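Local coordinates for macro domain-containing protein (Thermosipho africanus, PDB 7OMU) that pairs a DarT-family part with a macro domain that holds adenosine-5-diphosphoribose, at residues 29-34 and 104-109; 92-97 and 213-218; 184-189 and 206-211. The protein carries 1 engineered substitution. All blocks are in the same frame, centred on the assembly; numbering follows the deposited sequence.

Interaction 1 of 3, residues 29-34 and 104-109; sequences ITHIDN and PKDLAI
The imidazole of H31 lies flat over the backbone carbonyl of D106, whose O sits 3.3 Å above the ring plane of H31, over its centre. Beside it runs the D106 side chain, pointing the same way as the histidine, with ring and carboxylate planes 25° apart. The ring's rotation is fixed from within its own segment: D33 N donates to H31 ND1 over 3.2 Å, in the ring plane. The D106 carboxylate is directed elsewhere, OD2 accepting from the K103 backbone N. D106 O has its donor in I32 N, at 2.9 Å and from above the carbonyl plane; the same oxygen thus takes the last backbone bond of the pairing and lies against the histidine face. Strands 25-31 and 107-113 are antiparallel neighbours in a mixed sheet of the DarT-family part of the chain, and T30 and A108 form a hydrogen-bonded pair. I29 and I109 make a non-hydrogen-bonded pair; their side chains lie alongside, CG1 to CG1 4.1 Å, on the face under helix 92-99. A108 points to the other face, where its CB meets CB of I32, just past the strand, at 4.2 Å. I32 chi1 is -170°, which sets CG2 between the backbone N and carbonyl carbon and turns it to K105 O, 3.5 Å away; V192 and L196 of helix 190-200 pack on this isoleucine. T30 OG1 accepts a nearly straight bond from N34 ND2 at 3.1 Å.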
loop_
_atom_site.group_PDB
_atom_site.type_symbol
_atom_site.label_atom_id
_atom_site.label_comp_id
_atom_site.label_asym_id
_atom_site.label_seq_id
_atom_site.Cartn_x
_atom_site.Cartn_y
_atom_site.Cartn_z
ATOM N N ILE A 29 7.861 -1.590 13.441
ATOM C CA ILE A 29 7.482 -2.889 12.806
ATOM C C ILE A 29 8.282 -3.998 13.489
ATOM O O ILE A 29 9.501 -3.808 13.658
ATOM C CB ILE A 29 7.757 -2.859 11.292
ATOM C CG1 ILE A 29 6.981 -1.741 10.596
ATOM C CG2 ILE A 29 7.467 -4.213 10.663
ATOM C CD1 ILE A 29 7.533 -1.385 9.239
ATOM N N THR A 30 7.634 -5.110 13.838
ATOM C CA THR A 30 8.289 -6.296 14.451
ATOM C C THR A 30 7.463 -7.565 14.217
ATOM O O THR A 30 6.271 -7.457 13.874
ATOM C CB THR A 30 8.515 -6.085 15.953
ATOM O OG1 THR A 30 9.474 -7.050 16.390
ATOM C CG2 THR A 30 7.242 -6.193 16.765
ATOM N N HIS A 31 8.083 -8.728 14.422
ATOM C CA HIS A 31 7.396 -10.043 14.457
ATOM C C HIS A 31 6.500 -10.062 15.697
ATOM O O HIS A 31 6.919 -9.536 16.740
ATOM C CB HIS A 31 8.407 -11.196 14.436
ATOM C CG HIS A 31 7.821 -12.500 14.012
ATOM N ND1 HIS A 31 6.889 -13.177 14.775
ATOM C CD2 HIS A 31 8.035 -13.258 12.914
ATOM C CE1 HIS A 31 6.550 -14.294 14.164
ATOM N NE2 HIS A 31 7.241 -14.369 13.021
ATOM N N ILE A 32 5.303 -10.632 15.581
ATOM C CA ILE A 32 4.272 -10.587 16.657
ATOM C C ILE A 32 4.727 -11.453 17.841
ATOM O O ILE A 32 4.196 -11.254 18.949
ATOM C CB ILE A 32 2.886 -10.985 16.116
ATOM C CG1 ILE A 32 1.795 -10.707 17.151
ATOM C CG2 ILE A 32 2.874 -12.430 15.645
ATOM C CD1 ILE A 32 0.389 -10.796 16.612
ATOM N N ASP A 33 5.686 -12.361 17.626
ATOM C CA ASP A 33 6.296 -13.202 18.693
ATOM C C ASP A 33 7.059 -12.313 19.687
ATOM O O ASP A 33 7.161 -12.708 20.866
ATOM C CB ASP A 33 7.203 -14.283 18.099
ATOM C CG ASP A 33 6.472 -15.384 17.340
ATOM O OD1 ASP A 33 5.224 -15.486 17.474
ATOM O OD2 ASP A 33 7.158 -16.142 16.614
ATOM N N ASN A 34 7.550 -11.149 19.241
ATOM C CA ASN A 34 8.417 -10.245 20.044
ATOM C C ASN A 34 7.592 -9.293 20.921
ATOM O O ASN A 34 8.210 -8.603 21.751
ATOM C CB ASN A 34 9.340 -9.406 19.159
ATOM C CG ASN A 34 10.325 -10.238 18.368
ATOM O OD1 ASN A 34 10.726 -11.317 18.803
ATOM N ND2 ASN A 34 10.731 -9.736 17.210
ATOM N N PRO A 104 0.764 -11.113 7.108
ATOM C CA PRO A 104 0.262 -10.088 8.027
ATOM C C PRO A 104 0.016 -10.572 9.469
ATOM O O PRO A 104 0.170 -9.778 10.385
ATOM C CB PRO A 104 -1.053 -9.646 7.364
ATOM C CG PRO A 104 -0.853 -9.967 5.902
ATOM C CD PRO A 104 -0.073 -11.262 5.910
ATOM N N LYS A 105 -0.360 -11.844 9.645
ATOM C CA LYS A 105 -0.617 -12.463 10.977
ATOM C C LYS A 105 0.707 -12.636 11.740
ATOM O O LYS A 105 0.653 -12.731 12.983
ATOM C CB LYS A 105 -1.368 -13.792 10.823
ATOM C CG LYS A 105 -0.557 -14.954 10.266
ATOM C CD LYS A 105 -1.418 -16.088 9.749
ATOM C CE LYS A 105 -0.611 -17.272 9.264
ATOM N NZ LYS A 105 -0.144 -18.103 10.397
ATOM N N ASP A 106 1.847 -12.672 11.036
ATOM C CA ASP A 106 3.202 -12.839 11.634
ATOM C C ASP A 106 3.736 -11.493 12.138
ATOM O O ASP A 106 4.766 -11.503 12.840
ATOM C CB ASP A 106 4.213 -13.406 10.634
ATOM C CG ASP A 106 3.863 -14.775 10.078
ATOM O OD1 ASP A 106 3.480 -15.656 10.879
ATOM O OD2 ASP A 106 3.993 -14.953 8.847
ATOM N N LEU A 107 3.092 -10.381 11.774
ATOM C CA LEU A 107 3.642 -9.018 11.985
ATOM C C LEU A 107 2.756 -8.216 12.938
ATOM O O LEU A 107 1.524 -8.456 12.988
ATOM C CB LEU A 107 3.768 -8.305 10.636
ATOM C CG LEU A 107 4.884 -8.816 9.728
ATOM C CD1 LEU A 107 4.953 -7.991 8.452
ATOM C CD2 LEU A 107 6.226 -8.795 10.444
ATOM N N ALA A 108 3.394 -7.280 13.641
ATOM C CA ALA A 108 2.768 -6.301 14.551
ATOM C C ALA A 108 3.483 -4.957 14.395
ATOM O O ALA A 108 4.723 -4.945 14.334
ATOM C CB ALA A 108 2.835 -6.812 15.966
ATOM N N ILE A 109 2.720 -3.870 14.301
ATOM C CA ILE A 109 3.249 -2.477 14.321
ATOM C C ILE A 109 2.980 -1.913 15.718
ATOM O O ILE A 109 1.803 -1.827 16.111
ATOM C CB ILE A 109 2.636 -1.642 13.181
ATOM C CG1 ILE A 109 3.058 -2.202 11.819
ATOM C CG2 ILE A 109 2.998 -0.171 13.310
ATOM C CD1 ILE A 109 2.029 -2.026 10.730
#

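Interaction 2 of 3, residues 92-97 and 213-218; sequences PMLYRL and FFFLPN
F215 lays one face of its ring against the edge of Y95 in a T-shaped (edge-to-face) pair, centroids 5.2 Å apart and planes at 83°. The edge is led by Y95 CD1, 3.7 Å above the F215 plane and over the middle of the ring. CG of Y95 stands anti to the backbone N (chi1 -163°), which carries the tyrosine ring out to the face of F215, the two side chains crossing at about a right angle. The rim of F215 also reaches the helix backbone: its CE2 approaches Y95 N to 3.6 Å. One residue earlier on helix 92-99, L94 slides past F215 in the opposite direction, its CG 4.0 Å from F215 CE2. The CD1 branch of the same leucine touches the F214 ring more loosely, L94 CD1 to F214 CD1 being 4.5 Å. The chain between strands 207-209 and 219-222 turns here, F215 adopting a left-handed backbone conformation (phi 61°), and the rings of F214 and F215 diverge from it, F214 toward the sheet and F215 toward the helix. F236 stacks with F215 as well. The tyrosine hydroxyl finds its partner in D295 OD1, in the macro-domain part of the chain. No hydrogen bond crosses between the two segments, and the cohesion of helix and loop is therefore apolar and aromatic.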
loop_
_atom_site.group_PDB
_atom_site.type_symbol
_atom_site.label_atom_id
_atom_site.label_comp_id
_atom_site.label_asym_id
_atom_site.label_seq_id
_atom_site.Cartn_x
_atom_site.Cartn_y
_atom_site.Cartn_z
ATOM N N PRO A 92 7.935 0.753 1.977
ATOM C CA PRO A 92 8.711 -0.316 1.339
ATOM C C PRO A 92 9.269 -1.437 2.228
ATOM O O PRO A 92 9.404 -2.537 1.734
ATOM C CB PRO A 92 9.901 0.459 0.756
ATOM C CG PRO A 92 9.307 1.781 0.370
ATOM C CD PRO A 92 8.324 2.082 1.477
ATOM N N MET A 93 9.622 -1.132 3.480
ATOM C CA MET A 93 10.195 -2.123 4.427
ATOM C C MET A 93 9.110 -3.145 4.768
ATOM O O MET A 93 9.354 -4.355 4.574
ATOM C CB MET A 93 10.701 -1.468 5.715
ATOM C CG MET A 93 11.373 -2.453 6.664
ATOM S SD MET A 93 12.691 -3.384 5.834
ATOM C CE MET A 93 14.107 -2.361 6.240
ATOM N N LEU A 94 7.953 -2.675 5.241
ATOM C CA LEU A 94 6.796 -3.546 5.578
ATOM C C LEU A 94 6.408 -4.368 4.344
ATOM O O LEU A 94 6.163 -5.582 4.489
ATOM C CB LEU A 94 5.621 -2.692 6.060
ATOM C CG LEU A 94 4.405 -3.478 6.544
ATOM C CD1 LEU A 94 4.788 -4.524 7.583
ATOM C CD2 LEU A 94 3.366 -2.543 7.120
ATOM N N TYR A 95 6.386 -3.736 3.171
ATOM C CA TYR A 95 6.079 -4.397 1.881
ATOM C C TYR A 95 7.129 -5.472 1.588
ATOM O O TYR A 95 6.739 -6.560 1.131
ATOM C CB TYR A 95 6.021 -3.393 0.731
ATOM C CG TYR A 95 5.315 -3.944 -0.478
ATOM C CD1 TYR A 95 3.935 -3.896 -0.570
ATOM C CD2 TYR A 95 6.016 -4.562 -1.502
ATOM C CE1 TYR A 95 3.270 -4.411 -1.670
ATOM C CE2 TYR A 95 5.367 -5.088 -2.605
ATOM C CZ TYR A 95 3.989 -5.009 -2.690
ATOM O OH TYR A 95 3.333 -5.524 -3.769
ATOM N N ARG A 96 8.410 -5.166 1.822
ATOM C CA ARG A 96 9.539 -6.108 1.593
ATOM C C ARG A 96 9.332 -7.355 2.454
ATOM O O ARG A 96 9.545 -8.463 1.932
ATOM C CB ARG A 96 10.896 -5.467 1.905
ATOM C CG ARG A 96 12.024 -6.470 2.124
ATOM C CD ARG A 96 13.398 -5.927 1.831
ATOM N NE ARG A 96 14.223 -6.955 1.209
ATOM C CZ ARG A 96 15.438 -6.766 0.705
ATOM N NH1 ARG A 96 16.009 -5.573 0.748
ATOM N NH2 ARG A 96 16.089 -7.781 0.158
ATOM N N LEU A 97 8.951 -7.175 3.722
ATOM C CA LEU A 97 8.766 -8.294 4.681
ATOM C C LEU A 97 7.638 -9.206 4.191
ATOM O O LEU A 97 7.783 -10.434 4.315
ATOM C CB LEU A 97 8.459 -7.745 6.078
ATOM C CG LEU A 97 9.568 -6.943 6.757
ATOM C CD1 LEU A 97 9.263 -6.778 8.232
ATOM C CD2 LEU A 97 10.939 -7.584 6.575
ATOM N N PHE A 213 -2.832 -1.090 7.391
ATOM C CA PHE A 213 -1.397 -0.988 7.760
ATOM C C PHE A 213 -0.584 -2.039 6.999
ATOM O O PHE A 213 0.617 -1.819 6.823
ATOM C CB PHE A 213 -1.186 -1.176 9.262
ATOM C CG PHE A 213 -1.452 0.045 10.103
ATOM C CD1 PHE A 213 -2.732 0.350 10.527
ATOM C CD2 PHE A 213 -0.417 0.878 10.489
ATOM C CE1 PHE A 213 -2.973 1.472 11.304
ATOM C CE2 PHE A 213 -0.661 1.998 11.270
ATOM C CZ PHE A 213 -1.936 2.289 11.685
ATOM N N PHE A 214 -1.214 -3.134 6.568
ATOM C CA PHE A 214 -0.535 -4.318 5.983
ATOM C C PHE A 214 -0.907 -4.460 4.502
ATOM O O PHE A 214 -0.811 -5.585 3.966
ATOM C CB PHE A 214 -0.880 -5.548 6.824
ATOM C CG PHE A 214 -0.600 -5.369 8.297
ATOM C CD1 PHE A 214 0.652 -5.658 8.822
ATOM C CD2 PHE A 214 -1.580 -4.895 9.157
ATOM C CE1 PHE A 214 0.910 -5.498 10.176
ATOM C CE2 PHE A 214 -1.320 -4.732 10.510
ATOM C CZ PHE A 214 -0.073 -5.023 11.017
ATOM N N PHE A 215 -1.290 -3.347 3.864
ATOM C CA PHE A 215 -1.661 -3.247 2.424
ATOM C C PHE A 215 -2.872 -4.138 2.113
ATOM O O PHE A 215 -3.013 -4.601 0.956
ATOM C CB PHE A 215 -0.468 -3.617 1.535
ATOM C CG PHE A 215 0.778 -2.828 1.829
ATOM C CD1 PHE A 215 0.917 -1.527 1.372
ATOM C CD2 PHE A 215 1.798 -3.376 2.584
ATOM C CE1 PHE A 215 2.058 -0.795 1.656
ATOM C CE2 PHE A 215 2.934 -2.639 2.873
ATOM C CZ PHE A 215 3.064 -1.352 2.403
ATOM N N LEU A 216 -3.729 -4.379 3.110
ATOM C CA LEU A 216 -4.973 -5.172 2.931
ATOM C C LEU A 216 -6.135 -4.204 2.746
ATOM O O LEU A 216 -6.082 -3.063 3.201
ATOM C CB LEU A 216 -5.194 -6.087 4.140
ATOM C CG LEU A 216 -4.212 -7.247 4.289
ATOM C CD1 LEU A 216 -4.470 -8.014 5.579
ATOM C CD2 LEU A 216 -4.281 -8.178 3.090
ATOM N N PRO A 217 -7.216 -4.636 2.066
ATOM C CA PRO A 217 -8.357 -3.765 1.816
ATOM C C PRO A 217 -9.050 -3.346 3.119
ATOM O O PRO A 217 -8.963 -4.055 4.114
ATOM C CB PRO A 217 -9.281 -4.615 0.937
ATOM C CG PRO A 217 -8.904 -6.032 1.274
ATOM C CD PRO A 217 -7.411 -5.983 1.514
ATOM N N ASN A 218 -9.707 -2.191 3.060
ATOM C CA ASN A 218 -10.455 -1.563 4.178
ATOM C C ASN A 218 -11.771 -2.320 4.382
ATOM O O ASN A 218 -12.297 -2.311 5.509
ATOM C CB ASN A 218 -10.683 -0.083 3.886
ATOM C CG ASN A 218 -11.486 0.599 4.965
ATOM O OD1 ASN A 218 -12.711 0.659 4.872
ATOM N ND2 ASN A 218 -10.808 1.104 5.984
#

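Interaction 3 of 3, residues 184-189 and 206-211; sequences AIYVSD and PVIPDP
I185 bonds through its backbone to the residues before and after V207, and V187 to those before and after P209, as in parallel strands. I185 N donates to P206 O and I185 O accepts from I208 N, both at 3.0 Å. V187 O takes D210 N at 2.8 Å, whereas the bond from V187 N to I208 O is weak, bent to 126° at the hydrogen. P209 has no N-H to give, but its CA makes a C-H...O contact of 3.2 Å with V187 O; similar contacts join V207 CA to I185 O and Y186 CA to I208 O.

Apolar contacts divide between the two faces of the sheet. On one, Y186 and I208 lie side by side and point the same way. CG1 of I208 is anti to the carbonyl carbon (chi1 -56°), and this branch carries CD1 to 3.6 Å from CE1 of Y186; the methyl meets the ring obliquely and also touches A184 CB, at 3.8 Å. On the opposite face V187 and V207 cross, CG2 of V187 being 4.0 Å from CG1 of V207. Beyond the strands the P211 ring comes up to the S188 carbonyl, CG to O 3.5 Å.

Among polar side chains, the tyrosine hydroxyl is bonded to E25, D210 OD1 to T212 OG1, and D189, at the N-cap, accepts from V192 N through OD1.

The segments lie on the two strands, 182-187 and 207-209, of a beta-alpha-beta unit. Helix 190-200 connects them and packs on the face of I185, V187 and V207, with helix 35-41 packing on I185 as well, while F213 stacks with Y186 on the other; strand 207-209 is the sheet's outermost strand, and strand 107-113 flanks 182-187 on the far side, paired to it through I109 and A111.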
loop_
_atom_site.group_PDB
_atom_site.type_symbol
_atom_site.label_atom_id
_atom_site.label_comp_id
_atom_site.label_asym_id
_atom_site.label_seq_id
_atom_site.Cartn_x
_atom_site.Cartn_y
_atom_site.Cartn_z
ATOM N N ALA A 184 -0.271 1.603 21.707
ATOM C CA ALA A 184 -1.098 0.477 21.234
ATOM C C ALA A 184 -0.257 -0.424 20.335
ATOM O O ALA A 184 0.894 -0.066 20.040
ATOM C CB ALA A 184 -2.298 1.009 20.496
ATOM N N ILE A 185 -0.821 -1.556 19.925
ATOM C CA ILE A 185 -0.196 -2.483 18.939
ATOM C C ILE A 185 -1.217 -2.727 17.827
ATOM O O ILE A 185 -2.344 -3.161 18.145
ATOM C CB ILE A 185 0.273 -3.779 19.626
ATOM C CG1 ILE A 185 1.364 -3.498 20.661
ATOM C CG2 ILE A 185 0.725 -4.805 18.599
ATOM C CD1 ILE A 185 1.099 -4.149 21.986
ATOM N N TYR A 186 -0.836 -2.409 16.591
ATOM C CA TYR A 186 -1.665 -2.600 15.378
ATOM C C TYR A 186 -1.365 -3.987 14.812
ATOM O O TYR A 186 -0.212 -4.447 14.892
ATOM C CB TYR A 186 -1.433 -1.461 14.383
ATOM C CG TYR A 186 -1.961 -0.131 14.853
ATOM C CD1 TYR A 186 -3.306 0.188 14.742
ATOM C CD2 TYR A 186 -1.123 0.801 15.440
ATOM C CE1 TYR A 186 -3.801 1.403 15.188
ATOM C CE2 TYR A 186 -1.604 2.020 15.890
ATOM C CZ TYR A 186 -2.946 2.324 15.758
ATOM O OH TYR A 186 -3.416 3.521 16.200
ATOM N N VAL A 187 -2.402 -4.623 14.269
ATOM C CA VAL A 187 -2.442 -6.077 13.950
ATOM C C VAL A 187 -3.375 -6.277 12.753
ATOM O O VAL A 187 -4.293 -5.465 12.589
ATOM C CB VAL A 187 -2.897 -6.854 15.199
ATOM C CG1 VAL A 187 -3.362 -8.255 14.866
ATOM C CG2 VAL A 187 -1.802 -6.908 16.251
ATOM N N SER A 188 -3.139 -7.315 11.947
ATOM C CA SER A 188 -3.755 -7.514 10.608
ATOM C C SER A 188 -5.250 -7.855 10.689
ATOM O O SER A 188 -5.987 -7.368 9.804
ATOM C CB SER A 188 -3.002 -8.555 9.829
ATOM O OG SER A 188 -2.897 -9.767 10.565
ATOM N N ASP A 189 -5.695 -8.669 11.658
ATOM C CA ASP A 189 -7.118 -9.106 11.744
ATOM C C ASP A 189 -7.529 -9.437 13.184
ATOM O O ASP A 189 -6.664 -9.521 14.060
ATOM C CB ASP A 189 -7.393 -10.293 10.817
ATOM C CG ASP A 189 -6.672 -11.573 11.203
ATOM O OD1 ASP A 189 -6.998 -12.130 12.263
ATOM O OD2 ASP A 189 -5.795 -12.004 10.434
ATOM N N PRO A 206 -4.108 -1.050 24.227
ATOM C CA PRO A 206 -5.035 -1.506 23.194
ATOM C C PRO A 206 -4.350 -2.327 22.094
ATOM O O PRO A 206 -3.282 -1.943 21.648
ATOM C CB PRO A 206 -5.584 -0.220 22.557
ATOM C CG PRO A 206 -5.267 0.880 23.543
ATOM C CD PRO A 206 -4.039 0.414 24.294
ATOM N N VAL A 207 -4.979 -3.433 21.694
ATOM C CA VAL A 207 -4.635 -4.182 20.450
ATOM C C VAL A 207 -5.712 -3.870 19.407
ATOM O O VAL A 207 -6.860 -4.318 19.579
ATOM C CB VAL A 207 -4.499 -5.694 20.703
ATOM C CG1 VAL A 207 -4.126 -6.439 19.430
ATOM C CG2 VAL A 207 -3.493 -5.986 21.805
ATOM N N ILE A 208 -5.339 -3.112 18.378
ATOM C CA ILE A 208 -6.249 -2.600 17.315
ATOM C C ILE A 208 -6.016 -3.414 16.049
ATOM O O ILE A 208 -4.896 -3.479 15.548
ATOM C CB ILE A 208 -5.995 -1.100 17.074
ATOM C CG1 ILE A 208 -6.140 -0.295 18.370
ATOM C CG2 ILE A 208 -6.897 -0.573 15.967
ATOM C CD1 ILE A 208 -5.446 1.044 18.339
ATOM N N PRO A 209 -7.059 -4.070 15.503
ATOM C CA PRO A 209 -6.960 -4.715 14.198
ATOM C C PRO A 209 -7.206 -3.662 13.108
ATOM O O PRO A 209 -8.198 -2.970 13.194
ATOM C CB PRO A 209 -8.059 -5.781 14.262
ATOM C CG PRO A 209 -9.121 -5.154 15.142
ATOM C CD PRO A 209 -8.389 -4.232 16.102
ATOM N N ASP A 210 -6.292 -3.543 12.143
ATOM C CA ASP A 210 -6.414 -2.588 11.012
ATOM C C ASP A 210 -5.660 -3.129 9.801
ATOM O O ASP A 210 -4.461 -2.906 9.649
ATOM C CB ASP A 210 -5.929 -1.199 11.419
ATOM C CG ASP A 210 -6.267 -0.131 10.398
ATOM O OD1 ASP A 210 -6.464 -0.487 9.211
ATOM O OD2 ASP A 210 -6.337 1.043 10.805
ATOM N N PRO A 211 -6.355 -3.833 8.883
ATOM C CA PRO A 211 -5.713 -4.428 7.711
ATOM C C PRO A 211 -4.942 -3.431 6.828
ATOM O O PRO A 211 -4.011 -3.851 6.145
ATOM C CB PRO A 211 -6.899 -5.027 6.925
ATOM C CG PRO A 211 -7.988 -5.234 7.949
ATOM C CD PRO A 211 -7.799 -4.105 8.936
#

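In the fold
Interactions 1 and 3, with centres about 10 Å apart, are pairings in one four-stranded mixed sheet, ordered 25-31, 107-113, 182-187 and 207-209; the bond from Y186 N to I109 O, probable at 2.7 Å, links the two pairs. Interaction 2 lies about 12 and 13 Å from them, centre to centre, and places helix 92-99 and the loop after strand 207-209 against the same sheet, with L94 packing on L107 and I109. Along the chain, interaction 1 closes before 3 opens, the segments of 1 and 2 alternate, and those of 3 fall between the two of 2. Together they form one core, its helix-loop side reaching the macro-domain part through Y95 and D295.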